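Dihydrofolate reductase, putative (Aspergillus flavus, PDB 6DRS) probably reduces dihydrofolate to tetrahydrofolate with NADPH, and binds NADP together with a small-molecule antifolate inhibitor. Local coordinates at residues L7-A12 / V174-T179; M60-K65 / F154-A159; I81-T86 / I130-L135. All coordinates share one frame; numbering follows the deposited sequence.

Contact 1 (L7-A12 / V174-T179). With H8A (3-{[(3R)-7,9-diamino-3-methyl-2,3-dihydrofuro[2,3-f]quinazolin-4-yl]oxy}benzonitrile), chain G.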
loop_
_atom_site.group_PDB
_atom_site.type_symbol
_atom_site.label_atom_id
_atom_site.label_comp_id
_atom_site.label_asym_id
_atom_site.label_seq_id
_atom_site.Cartn_x
_atom_site.Cartn_y
_atom_site.Cartn_z
ATOM N N LEU A 7 -1.503 -7.063 10.783
ATOM C CA LEU A 7 -0.710 -6.667 9.612
ATOM C C LEU A 7 -1.670 -6.447 8.438
ATOM O O LEU A 7 -2.506 -7.294 8.145
ATOM C CB LEU A 7 0.305 -7.778 9.316
ATOM C CG LEU A 7 1.457 -7.390 8.389
ATOM C CD1 LEU A 7 2.058 -6.045 8.787
ATOM C CD2 LEU A 7 2.520 -8.465 8.383
ATOM N N THR A 8 -1.620 -5.283 7.828
ATOM C CA THR A 8 -2.566 -4.997 6.772
ATOM C C THR A 8 -1.812 -4.941 5.435
ATOM O O THR A 8 -0.920 -4.117 5.264
ATOM C CB THR A 8 -3.324 -3.699 7.076
ATOM O OG1 THR A 8 -3.948 -3.847 8.357
ATOM C CG2 THR A 8 -4.342 -3.352 6.018
ATOM N N LEU A 9 -2.177 -5.828 4.513
ATOM C CA LEU A 9 -1.809 -5.720 3.086
ATOM C C LEU A 9 -2.814 -4.794 2.393
ATOM O O LEU A 9 -4.036 -4.947 2.563
ATOM C CB LEU A 9 -1.864 -7.114 2.460
ATOM C CG LEU A 9 -0.733 -8.059 2.847
ATOM C CD1 LEU A 9 -0.695 -8.283 4.350
ATOM C CD2 LEU A 9 -0.876 -9.382 2.098
ATOM N N ILE A 10 -2.323 -3.800 1.665
ATOM C CA ILE A 10 -3.208 -2.972 0.876
ATOM C C ILE A 10 -2.749 -3.042 -0.579
ATOM O O ILE A 10 -1.531 -2.917 -0.875
ATOM C CB ILE A 10 -3.257 -1.532 1.404
ATOM C CG1 ILE A 10 -4.264 -0.699 0.618
ATOM C CG2 ILE A 10 -1.869 -0.897 1.443
ATOM C CD1 ILE A 10 -4.387 0.723 1.094
ATOM N N VAL A 11 -3.726 -3.208 -1.464
ATOM C CA VAL A 11 -3.450 -3.564 -2.875
ATOM C C VAL A 11 -4.618 -3.097 -3.736
ATOM O O VAL A 11 -5.758 -3.044 -3.252
ATOM C CB VAL A 11 -3.244 -5.090 -3.009
ATOM C CG1 VAL A 11 -4.549 -5.847 -2.799
ATOM C CG2 VAL A 11 -2.593 -5.495 -4.330
ATOM N N ALA A 12 -4.338 -2.735 -4.990
ATOM C CA ALA A 12 -5.383 -2.608 -6.019
ATOM C C ALA A 12 -5.254 -3.798 -6.990
ATOM O O ALA A 12 -4.140 -4.139 -7.405
ATOM C CB ALA A 12 -5.309 -1.267 -6.710
ATOM N N VAL A 174 -3.739 -11.078 9.656
ATOM C CA VAL A 174 -3.445 -10.391 8.404
ATOM C C VAL A 174 -4.765 -10.050 7.717
ATOM O O VAL A 174 -5.702 -10.849 7.676
ATOM C CB VAL A 174 -2.480 -11.149 7.474
ATOM C CG1 VAL A 174 -1.237 -11.626 8.205
ATOM C CG2 VAL A 174 -3.171 -12.287 6.757
ATOM N N ARG A 175 -4.835 -8.823 7.242
ATOM C CA ARG A 175 -6.037 -8.341 6.645
ATOM C C ARG A 175 -5.648 -7.782 5.283
ATOM O O ARG A 175 -4.530 -7.257 5.125
ATOM C CB ARG A 175 -6.645 -7.236 7.512
ATOM C CG ARG A 175 -6.657 -7.613 8.983
ATOM C CD ARG A 175 -6.815 -6.525 10.003
ATOM N NE ARG A 175 -6.245 -5.208 9.772
ATOM C CZ ARG A 175 -6.556 -4.189 10.563
ATOM N NH1 ARG A 175 -6.015 -3.002 10.386
ATOM N NH2 ARG A 175 -7.413 -4.375 11.550
ATOM N N ILE A 176 -6.574 -7.876 4.332
ATOM C CA ILE A 176 -6.326 -7.310 3.035
ATOM C C ILE A 176 -7.333 -6.188 2.784
ATOM O O ILE A 176 -8.532 -6.419 2.805
ATOM C CB ILE A 176 -6.350 -8.400 1.942
ATOM C CG1 ILE A 176 -5.195 -9.389 2.116
ATOM C CG2 ILE A 176 -6.302 -7.745 0.575
ATOM C CD1 ILE A 176 -5.363 -10.672 1.340
ATOM N N VAL A 177 -6.830 -4.975 2.539
ATOM C CA VAL A 177 -7.676 -3.902 2.037
ATOM C C VAL A 177 -7.485 -3.815 0.512
ATOM O O VAL A 177 -6.368 -3.488 0.011
ATOM C CB VAL A 177 -7.329 -2.573 2.731
ATOM C CG1 VAL A 177 -8.048 -1.402 2.093
ATOM C CG2 VAL A 177 -7.617 -2.689 4.221
ATOM N N MET A 178 -8.531 -4.127 -0.245
ATOM C CA MET A 178 -8.329 -4.323 -1.676
ATOM C C MET A 178 -9.197 -3.346 -2.474
ATOM O O MET A 178 -10.399 -3.219 -2.200
ATOM C CB MET A 178 -8.650 -5.761 -2.097
ATOM C CG MET A 178 -8.493 -5.964 -3.610
ATOM S SD MET A 178 -8.737 -7.664 -4.172
ATOM C CE MET A 178 -7.362 -8.535 -3.419
ATOM N N THR A 179 -8.592 -2.640 -3.434
ATOM C CA THR A 179 -9.374 -1.893 -4.384
ATOM C C THR A 179 -9.542 -2.753 -5.646
ATOM O O THR A 179 -8.538 -3.109 -6.292
ATOM C CB THR A 179 -8.712 -0.568 -4.769
ATOM O OG1 THR A 179 -8.399 0.188 -3.593
ATOM C CG2 THR A 179 -9.587 0.230 -5.714
HETATM C C2 H8A G . 0.067 3.007 -5.748
HETATM C C3 H8A G . -1.312 2.860 -5.568
HETATM C C4 H8A G . -1.804 1.845 -4.721
HETATM C C5 H8A G . -0.923 0.952 -4.069
HETATM C C6 H8A G . 0.464 1.151 -4.266
HETATM C C7 H8A G . 0.921 2.136 -5.097
HETATM C C8 H8A G . -1.445 -0.012 -3.236
HETATM O O1 H8A G . 0.567 3.985 -6.553
HETATM C C10 H8A G . -3.614 0.721 -3.695
HETATM C C14 H8A G . 1.123 5.164 -6.088
HETATM C C15 H8A G . 1.960 5.901 -6.954
HETATM C C16 H8A G . 2.535 7.104 -6.508
HETATM C C17 H8A G . 2.270 7.561 -5.204
HETATM C C18 H8A G . 1.436 6.855 -4.312
HETATM N N9 H8A G . -2.782 -0.125 -3.074
HETATM N N11 H8A G . -3.142 1.671 -4.530
HETATM N N12 H8A G . -0.538 -0.904 -2.522
HETATM N N13 H8A G . -5.070 0.634 -3.544
HETATM C C19 H8A G . 0.875 5.647 -4.780
HETATM C C20 H8A G . 1.204 7.310 -3.071
HETATM N N21 H8A G . 1.049 7.703 -1.949
HETATM C C22 H8A G . 2.379 2.129 -5.172
HETATM C C23 H8A G . 2.705 0.837 -4.416
HETATM O O24 H8A G . 1.507 0.438 -3.726
HETATM C C25 H8A G . 2.905 3.215 -4.260
#
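R175 holds T8 side-on. The NE and NH1 of R175 both donate to T8 OG1, each at 3.0 Å. The hydroxyl oxygen lies at the edge of the guanidinium, in its plane. A bend in the R175 chain at chi3 (-34°) turns that edge back to the neighbouring strand. W222 adds a cation-pi contact to the same arginine. The other branch of T8, CG2, is anti to the backbone N and meets V177 CG2 at 3.8 Å. I10 follows on this face, and its CG1 comes to 3.5 Å from V177 O. On the other face, V11 and M178 run side by side and point the same way. V11 CG1 sits between its backbone N and carbonyl carbon (chi1 70°), which brings it to M178 CE at 3.9 Å. L9 shares this face and packs on helix 159-167. The two strands are parallel neighbours in the central sheet of the dihydrofolate reductase fold. Five backbone hydrogen bonds alternate between them; the first runs from R175 N to L7 O and the last from T179 N to V11 O. The C-terminal ends of the two segments, I10 to A12 and T179, form part of the inhibitor site. I10 O accepts a hydrogen bond from the amino nitrogen N12 of H8A at 2.8 Å, almost straight (177°). The hydroxyl of Y162 is a second partner of that carbonyl. T179 OG1 is bonded to D40, whose carboxylate also binds the inhibitor. A12 N donates to the carboxamide oxygen O7N of NADP.

Contact 2 (M60-K65 / F154-A159); sequences MIMGRK and FVIGGA. With NAP (NADP nicotinamide-adenine-dinucleotide phosphate), chain H; SO4 (sulfate ion), chain C.
I156 CG1 (chi1 71°) and M62 CG (chi1 70°) both stand in the crowded position between backbone N and carbonyl carbon. The two chains then lie side by side and point the same way. M62 CB meets I156 CG1 at 3.6 Å. Farther out, M62 bends at chi3, and its CE comes to I156 CD1 at 3.9 Å. M60 meets the other branch of I156, with its CB 3.7 Å from I156 CG2. F44 of helix 38-49 touches both M60 and I156. Backbone bonds tie I61 N to F154 O and I156 N to I61 O. Then G63 N reaches G157 O at 2.7 Å, in the carbonyl plane and on a lone pair. These are parallel strands of the central sheet, and both run into helices at the NADP site. The peptide bond between G157 and G158 is cis, as in other dihydrofolate reductases. At G63, G157 and G158 the cofactor lies directly against the backbone. G158 N donates to the pyrophosphate oxygen O1A of NADP at 2.8 Å. G158 is the N-cap of helix 159-167, and that helix end probably helps to stabilise the phosphate charge. R64 reads the 2'-phosphate: its NE bonds NADP O2X at 2.6 Å, and its NH2 bonds O1X at 2.6 Å. Bends at chi2 (-81°) and chi3 turn the guanidinium edge to this group. K65 CG covers part of one face. D68 forms a salt bridge with R64 NH1, and a sulfate ion, probably from the crystallisation liquor, also lies at the edge.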
loop_
_atom_site.group_PDB
_atom_site.type_symbol
_atom_site.label_atom_id
_atom_site.label_comp_id
_atom_site.label_asym_id
_atom_site.label_seq_id
_atom_site.Cartn_x
_atom_site.Cartn_y
_atom_site.Cartn_z
ATOM N N MET A 60 5.108 1.781 5.830
ATOM C CA MET A 60 4.755 0.934 4.660
ATOM C C MET A 60 5.922 -0.015 4.355
ATOM O O MET A 60 7.042 0.422 4.137
ATOM C CB MET A 60 4.462 1.805 3.439
ATOM C CG MET A 60 3.254 2.662 3.660
ATOM S SD MET A 60 3.014 3.686 2.235
ATOM C CE MET A 60 4.580 4.567 2.168
ATOM N N ILE A 61 5.687 -1.316 4.402
ATOM C CA ILE A 61 6.758 -2.225 4.013
ATOM C C ILE A 61 6.571 -2.622 2.542
ATOM O O ILE A 61 5.464 -3.027 2.149
ATOM C CB ILE A 61 6.822 -3.409 4.982
ATOM C CG1 ILE A 61 7.067 -2.862 6.388
ATOM C CG2 ILE A 61 7.924 -4.381 4.568
ATOM C CD1 ILE A 61 6.958 -3.908 7.470
ATOM N N MET A 62 7.632 -2.459 1.739
ATOM C CA MET A 62 7.548 -2.676 0.290
ATOM C C MET A 62 8.779 -3.439 -0.231
ATOM O O MET A 62 9.877 -3.358 0.322
ATOM C CB MET A 62 7.408 -1.343 -0.452
ATOM C CG MET A 62 8.662 -0.498 -0.419
ATOM S SD MET A 62 8.257 1.222 -0.770
ATOM C CE MET A 62 7.785 1.745 0.886
ATOM N N GLY A 63 8.599 -4.198 -1.319
ATOM C CA GLY A 63 9.749 -4.779 -2.022
ATOM C C GLY A 63 10.513 -3.701 -2.785
ATOM O O GLY A 63 9.967 -2.631 -3.094
ATOM N N ARG A 64 11.782 -3.974 -3.098
ATOM C CA ARG A 64 12.620 -2.966 -3.741
ATOM C C ARG A 64 12.026 -2.535 -5.094
ATOM O O ARG A 64 12.146 -1.360 -5.479
ATOM C CB ARG A 64 14.091 -3.406 -3.751
ATOM C CG ARG A 64 15.053 -2.340 -4.267
ATOM C CD ARG A 64 15.117 -2.270 -5.789
ATOM N NE ARG A 64 15.393 -3.620 -6.260
ATOM C CZ ARG A 64 15.336 -4.015 -7.521
ATOM N NH1 ARG A 64 14.975 -3.173 -8.474
ATOM N NH2 ARG A 64 15.631 -5.269 -7.808
ATOM N N LYS A 65 11.366 -3.449 -5.812
ATOM C CA LYS A 65 10.842 -3.098 -7.136
ATOM C C LYS A 65 9.661 -2.130 -6.995
ATOM O O LYS A 65 9.513 -1.188 -7.800
ATOM C CB LYS A 65 10.471 -4.355 -7.928
ATOM C CG LYS A 65 11.648 -5.020 -8.627
ATOM C CD LYS A 65 11.351 -6.452 -9.002
ATOM C CE LYS A 65 12.326 -7.063 -9.982
ATOM N NZ LYS A 65 12.390 -8.530 -9.770
ATOM N N PHE A 154 1.540 -1.246 7.216
ATOM C CA PHE A 154 0.941 -1.693 5.977
ATOM C C PHE A 154 1.997 -2.424 5.155
ATOM O O PHE A 154 3.139 -1.958 5.077
ATOM C CB PHE A 154 0.500 -0.493 5.139
ATOM C CG PHE A 154 -0.704 0.191 5.713
ATOM C CD1 PHE A 154 -1.976 -0.290 5.450
ATOM C CD2 PHE A 154 -0.558 1.262 6.591
ATOM C CE1 PHE A 154 -3.087 0.315 6.022
ATOM C CE2 PHE A 154 -1.674 1.881 7.144
ATOM C CZ PHE A 154 -2.936 1.406 6.859
ATOM N N VAL A 155 1.609 -3.542 4.548
ATOM C CA VAL A 155 2.428 -4.156 3.488
ATOM C C VAL A 155 1.883 -3.684 2.137
ATOM O O VAL A 155 0.743 -4.018 1.803
ATOM C CB VAL A 155 2.386 -5.684 3.589
ATOM C CG1 VAL A 155 3.035 -6.351 2.371
ATOM C CG2 VAL A 155 3.034 -6.154 4.878
ATOM N N ILE A 156 2.663 -2.871 1.415
ATOM C CA ILE A 156 2.155 -2.198 0.216
ATOM C C ILE A 156 2.600 -2.897 -1.081
ATOM O O ILE A 156 2.370 -2.327 -2.169
ATOM C CB ILE A 156 2.478 -0.685 0.208
ATOM C CG1 ILE A 156 3.970 -0.392 -0.027
ATOM C CG2 ILE A 156 1.973 -0.080 1.512
ATOM C CD1 ILE A 156 4.249 0.976 -0.600
ATOM N N GLY A 157 3.169 -4.108 -1.001
ATOM C CA GLY A 157 3.577 -4.806 -2.219
ATOM C C GLY A 157 5.088 -4.866 -2.462
ATOM O O GLY A 157 5.897 -4.391 -1.648
ATOM N N GLY A 158 5.486 -5.478 -3.586
ATOM C CA GLY A 158 4.538 -6.074 -4.542
ATOM C C GLY A 158 4.313 -7.559 -4.301
ATOM O O GLY A 158 4.250 -8.015 -3.162
ATOM N N ALA A 159 4.174 -8.322 -5.384
ATOM C CA ALA A 159 3.760 -9.739 -5.304
ATOM C C ALA A 159 4.704 -10.535 -4.405
ATOM O O ALA A 159 4.224 -11.313 -3.611
ATOM C CB ALA A 159 3.658 -10.350 -6.683
HETATM P PA NAP H . 8.291 -6.595 -5.249
HETATM O O1A NAP H . 7.800 -5.179 -5.135
HETATM O O2A NAP H . 7.828 -7.787 -4.494
HETATM O O5B NAP H . 9.911 -6.551 -5.134
HETATM C C5B NAP H . 10.774 -7.656 -5.465
HETATM C C4B NAP H . 12.119 -7.301 -4.868
HETATM O O4B NAP H . 12.000 -7.255 -3.444
HETATM C C3B NAP H . 13.209 -8.330 -5.123
HETATM O O3B NAP H . 13.843 -8.093 -6.390
HETATM C C2B NAP H . 14.145 -8.084 -3.954
HETATM O O2B NAP H . 14.840 -6.853 -4.141
HETATM C C1B NAP H . 13.191 -7.758 -2.819
HETATM N N9A NAP H . 12.827 -8.958 -2.086
HETATM C C8A NAP H . 11.743 -9.675 -2.421
HETATM N N7A NAP H . 11.623 -10.732 -1.590
HETATM C C5A NAP H . 12.639 -10.689 -0.701
HETATM C C6A NAP H . 13.077 -11.525 0.440
HETATM N N6A NAP H . 12.333 -12.595 0.751
HETATM N N1A NAP H . 14.181 -11.194 1.144
HETATM C C2A NAP H . 14.873 -10.096 0.789
HETATM N N3A NAP H . 14.526 -9.287 -0.249
HETATM C C4A NAP H . 13.442 -9.518 -1.034
HETATM O O3 NAP H . 8.279 -6.892 -6.864
HETATM P PN NAP H . 7.137 -7.619 -7.772
HETATM O O1N NAP H . 6.526 -8.763 -7.077
HETATM O O2N NAP H . 7.863 -7.796 -9.087
HETATM O O5D NAP H . 6.059 -6.451 -7.948
HETATM C C5D NAP H . 6.410 -5.225 -8.539
HETATM C C4D NAP H . 5.241 -4.961 -9.464
HETATM O O4D NAP H . 4.042 -5.024 -8.691
HETATM C C3D NAP H . 5.254 -3.622 -10.162
HETATM O O3D NAP H . 4.671 -3.829 -11.476
HETATM C C2D NAP H . 4.343 -2.796 -9.295
HETATM O O2D NAP H . 3.770 -1.751 -10.040
HETATM C C1D NAP H . 3.309 -3.805 -8.847
HETATM N N1N NAP H . 2.636 -3.409 -7.592
HETATM C C2N NAP H . 1.297 -3.217 -7.628
HETATM C C3N NAP H . 0.578 -2.815 -6.484
HETATM C C7N NAP H . -0.936 -2.623 -6.557
HETATM O O7N NAP H . -1.594 -2.379 -5.541
HETATM N N7N NAP H . -1.527 -2.726 -7.762
HETATM C C4N NAP H . 1.297 -2.574 -5.296
HETATM C C5N NAP H . 2.679 -2.775 -5.301
HETATM C C6N NAP H . 3.340 -3.179 -6.463
HETATM P P2B NAP H . 16.329 -6.820 -4.753
HETATM O O1X NAP H . 16.195 -7.265 -6.203
HETATM O O2X NAP H . 16.648 -5.339 -4.745
HETATM O O3X NAP H . 16.980 -7.808 -3.835
HETATM S S SO4 C . 15.420 -5.179 -11.485
HETATM O O1 SO4 C . 14.610 -5.341 -12.713
HETATM O O2 SO4 C . 14.532 -4.483 -10.524
HETATM O O3 SO4 C . 15.861 -6.513 -10.979
HETATM O O4 SO4 C . 16.618 -4.345 -11.780
#

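Contact 3 (I81-T86 / I130-L135); sequences INVIVT and IVSSGL. With NAP (NADP nicotinamide-adenine-dinucleotide phosphate), chain H; SO4 (sulfate ion), chain B.
T86 packs against V131 with its methyl group and reaches NADP with its hydroxyl. Its CB is 3.8 Å from O2X of the 2'-phosphate. From CB the two branches part. OG1 stands anti to the backbone N (chi1 -174°) and donates to NADP O2X at 2.8 Å. It is also bonded to D88 N, so two partners fix its direction. CG2 crosses to V131 CG1 at 3.4 Å, tighter than usual for two carbons. The T86 backbone N is bonded to S132 O at 3.1 Å. Three more backbone bonds, from I130 N to N82 O onward, zip the parallel strands together. On the face opposite V131, V83 and I130 lie side by side, with V83 CG2 at 3.9 Å from I130 CG1. V83 CG1 also touches S132 OG at 3.6 Å, but that hydroxyl is bonded to D141. V85 CG1 lies 3.6 Å from the adenine nitrogen N3A, and V85 CG2 leans on G134. The backbone N of L135, the first residue of helix 135-146 after the N-cap G134, donates to a sulfate ion, probably from the crystallisation liquor. Helix 89-116 links the two strands in a beta-alpha-beta crossover and packs on T86 and V131. Helix 135-146 covers the other face at I81 and V83. Strand 57-63 lies next to 81-85 in the sheet.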
loop_
_atom_site.group_PDB
_atom_site.type_symbol
_atom_site.label_atom_id
_atom_site.label_comp_id
_atom_site.label_asym_id
_atom_site.label_seq_id
_atom_site.Cartn_x
_atom_site.Cartn_y
_atom_site.Cartn_z
ATOM N N ILE A 81 6.798 6.116 7.248
ATOM C CA ILE A 81 8.085 5.427 7.300
ATOM C C ILE A 81 8.105 4.419 6.136
ATOM O O ILE A 81 7.231 3.551 6.049
ATOM C CB ILE A 81 8.206 4.706 8.661
ATOM C CG1 ILE A 81 8.204 5.707 9.821
ATOM C CG2 ILE A 81 9.421 3.785 8.690
ATOM C CD1 ILE A 81 7.702 5.139 11.129
ATOM N N ASN A 82 9.034 4.586 5.208
ATOM C CA ASN A 82 9.138 3.718 4.075
ATOM C C ASN A 82 10.148 2.632 4.419
ATOM O O ASN A 82 11.258 2.932 4.875
ATOM C CB ASN A 82 9.573 4.490 2.835
ATOM C CG ASN A 82 8.549 5.499 2.367
ATOM O OD1 ASN A 82 8.025 5.361 1.267
ATOM N ND2 ASN A 82 8.290 6.543 3.149
ATOM N N VAL A 83 9.752 1.375 4.270
ATOM C CA VAL A 83 10.660 0.286 4.621
ATOM C C VAL A 83 10.897 -0.577 3.380
ATOM O O VAL A 83 9.979 -1.274 2.935
ATOM C CB VAL A 83 10.150 -0.553 5.808
ATOM C CG1 VAL A 83 11.188 -1.594 6.220
ATOM C CG2 VAL A 83 9.764 0.323 6.990
ATOM N N ILE A 84 12.105 -0.510 2.823
ATOM C CA ILE A 84 12.406 -1.145 1.525
ATOM C C ILE A 84 13.099 -2.484 1.780
ATOM O O ILE A 84 14.165 -2.512 2.394
ATOM C CB ILE A 84 13.247 -0.224 0.615
ATOM C CG1 ILE A 84 12.518 1.079 0.284
ATOM C CG2 ILE A 84 13.665 -0.964 -0.655
ATOM C CD1 ILE A 84 12.901 2.274 1.126
ATOM N N VAL A 85 12.473 -3.578 1.323
ATOM C CA VAL A 85 13.004 -4.941 1.531
ATOM C C VAL A 85 13.796 -5.386 0.297
ATOM O O VAL A 85 13.283 -5.360 -0.827
ATOM C CB VAL A 85 11.899 -5.958 1.884
ATOM C CG1 VAL A 85 12.426 -7.386 1.936
ATOM C CG2 VAL A 85 11.228 -5.593 3.197
ATOM N N THR A 86 15.045 -5.797 0.546
ATOM C CA THR A 86 16.014 -6.059 -0.515
ATOM C C THR A 86 17.003 -7.140 -0.072
ATOM O O THR A 86 17.155 -7.446 1.124
ATOM C CB THR A 86 16.743 -4.782 -0.960
ATOM O OG1 THR A 86 17.540 -5.154 -2.085
ATOM C CG2 THR A 86 17.656 -4.227 0.113
ATOM N N ILE A 130 13.980 3.379 5.510
ATOM C CA ILE A 130 14.985 2.451 5.983
ATOM C C ILE A 130 14.960 1.181 5.116
ATOM O O ILE A 130 13.937 0.841 4.512
ATOM C CB ILE A 130 14.778 2.131 7.468
ATOM C CG1 ILE A 130 13.524 1.292 7.685
ATOM C CG2 ILE A 130 14.708 3.419 8.267
ATOM C CD1 ILE A 130 13.064 1.249 9.137
ATOM N N VAL A 131 16.080 0.462 5.097
ATOM C CA VAL A 131 16.246 -0.688 4.201
ATOM C C VAL A 131 16.521 -1.917 5.061
ATOM O O VAL A 131 17.363 -1.838 5.895
ATOM C CB VAL A 131 17.422 -0.436 3.241
ATOM C CG1 VAL A 131 17.649 -1.623 2.311
ATOM C CG2 VAL A 131 17.267 0.869 2.470
ATOM N N SER A 132 15.798 -3.015 4.855
ATOM C CA SER A 132 15.932 -4.230 5.633
ATOM C C SER A 132 16.175 -5.404 4.689
ATOM O O SER A 132 15.902 -5.307 3.488
ATOM C CB SER A 132 14.680 -4.497 6.443
ATOM O OG SER A 132 14.248 -3.297 7.075
ATOM N N SER A 133 16.596 -6.518 5.272
ATOM C CA SER A 133 17.069 -7.698 4.544
ATOM C C SER A 133 15.922 -8.702 4.335
ATOM O O SER A 133 16.105 -9.774 3.733
ATOM C CB SER A 133 18.196 -8.332 5.302
ATOM O OG SER A 133 17.710 -8.854 6.531
ATOM N N GLY A 134 14.743 -8.364 4.840
ATOM C CA GLY A 134 13.610 -9.257 4.778
ATOM C C GLY A 134 12.376 -8.616 5.389
ATOM O O GLY A 134 12.447 -7.521 5.969
ATOM N N LEU A 135 11.244 -9.293 5.246
ATOM C CA LEU A 135 9.980 -8.789 5.777
ATOM C C LEU A 135 9.976 -8.896 7.306
ATOM O O LEU A 135 9.524 -7.962 7.994
ATOM C CB LEU A 135 8.812 -9.589 5.198
ATOM C CG LEU A 135 7.451 -9.216 5.781
ATOM C CD1 LEU A 135 7.053 -7.817 5.349
ATOM C CD2 LEU A 135 6.398 -10.206 5.339
HETATM P PA NAP H . 8.291 -6.595 -5.249
HETATM O O1A NAP H . 7.800 -5.179 -5.135
HETATM O O2A NAP H . 7.828 -7.787 -4.494
HETATM O O5B NAP H . 9.911 -6.551 -5.134
HETATM C C5B NAP H . 10.774 -7.656 -5.465
HETATM C C4B NAP H . 12.119 -7.301 -4.868
HETATM O O4B NAP H . 12.000 -7.255 -3.444
HETATM C C3B NAP H . 13.209 -8.330 -5.123
HETATM O O3B NAP H . 13.843 -8.093 -6.390
HETATM C C2B NAP H . 14.145 -8.084 -3.954
HETATM O O2B NAP H . 14.840 -6.853 -4.141
HETATM C C1B NAP H . 13.191 -7.758 -2.819
HETATM N N9A NAP H . 12.827 -8.958 -2.086
HETATM C C8A NAP H . 11.743 -9.675 -2.421
HETATM N N7A NAP H . 11.623 -10.732 -1.590
HETATM C C5A NAP H . 12.639 -10.689 -0.701
HETATM C C6A NAP H . 13.077 -11.525 0.440
HETATM N N6A NAP H . 12.333 -12.595 0.751
HETATM N N1A NAP H . 14.181 -11.194 1.144
HETATM C C2A NAP H . 14.873 -10.096 0.789
HETATM N N3A NAP H . 14.526 -9.287 -0.249
HETATM C C4A NAP H . 13.442 -9.518 -1.034
HETATM O O3 NAP H . 8.279 -6.892 -6.864
HETATM P PN NAP H . 7.137 -7.619 -7.772
HETATM O O1N NAP H . 6.526 -8.763 -7.077
HETATM O O2N NAP H . 7.863 -7.796 -9.087
HETATM O O5D NAP H . 6.059 -6.451 -7.948
HETATM C C5D NAP H . 6.410 -5.225 -8.539
HETATM C C4D NAP H . 5.241 -4.961 -9.464
HETATM O O4D NAP H . 4.042 -5.024 -8.691
HETATM C C3D NAP H . 5.254 -3.622 -10.162
HETATM O O3D NAP H . 4.671 -3.829 -11.476
HETATM C C2D NAP H . 4.343 -2.796 -9.295
HETATM O O2D NAP H . 3.770 -1.751 -10.040
HETATM C C1D NAP H . 3.309 -3.805 -8.847
HETATM N N1N NAP H . 2.636 -3.409 -7.592
HETATM C C2N NAP H . 1.297 -3.217 -7.628
HETATM C C3N NAP H . 0.578 -2.815 -6.484
HETATM C C7N NAP H . -0.936 -2.623 -6.557
HETATM O O7N NAP H . -1.594 -2.379 -5.541
HETATM N N7N NAP H . -1.527 -2.726 -7.762
HETATM C C4N NAP H . 1.297 -2.574 -5.296
HETATM C C5N NAP H . 2.679 -2.775 -5.301
HETATM C C6N NAP H . 3.340 -3.179 -6.463
HETATM P P2B NAP H . 16.329 -6.820 -4.753
HETATM O O1X NAP H . 16.195 -7.265 -6.203
HETATM O O2X NAP H . 16.648 -5.339 -4.745
HETATM O O3X NAP H . 16.980 -7.808 -3.835
HETATM S S SO4 B . 11.811 -12.749 5.374
HETATM O O1 SO4 B . 11.489 -14.179 5.202
HETATM O O2 SO4 B . 11.140 -12.263 6.611
HETATM O O3 SO4 B . 13.285 -12.619 5.451
HETATM O O4 SO4 B . 11.376 -11.935 4.210
#

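Overall arrangement
Near the N terminus, segment 7-12 later pairs with 174-179, which closes contact 1, the widest loop. Inside it, 60-65 pairs with 154-159 in contact 2. Inside that, 81-86 pairs with 130-135 in contact 3. The three loops are nested and none cross. In the sheet the strand order is 174-183, 7-17, 150-157, 57-63, 81-85, 128-132. Contacts 1 and 2 meet where T8 and I10 bond V155. Contacts 2 and 3 meet through M60 with I81 and M62 with V85. Contact 1 reaches the inhibitor and the nicotinamide end of NADP. Contact 2 lines NADP from the nicotinamide to the 2'-phosphate, and contact 3 meets the adenine and the same 2'-phosphate.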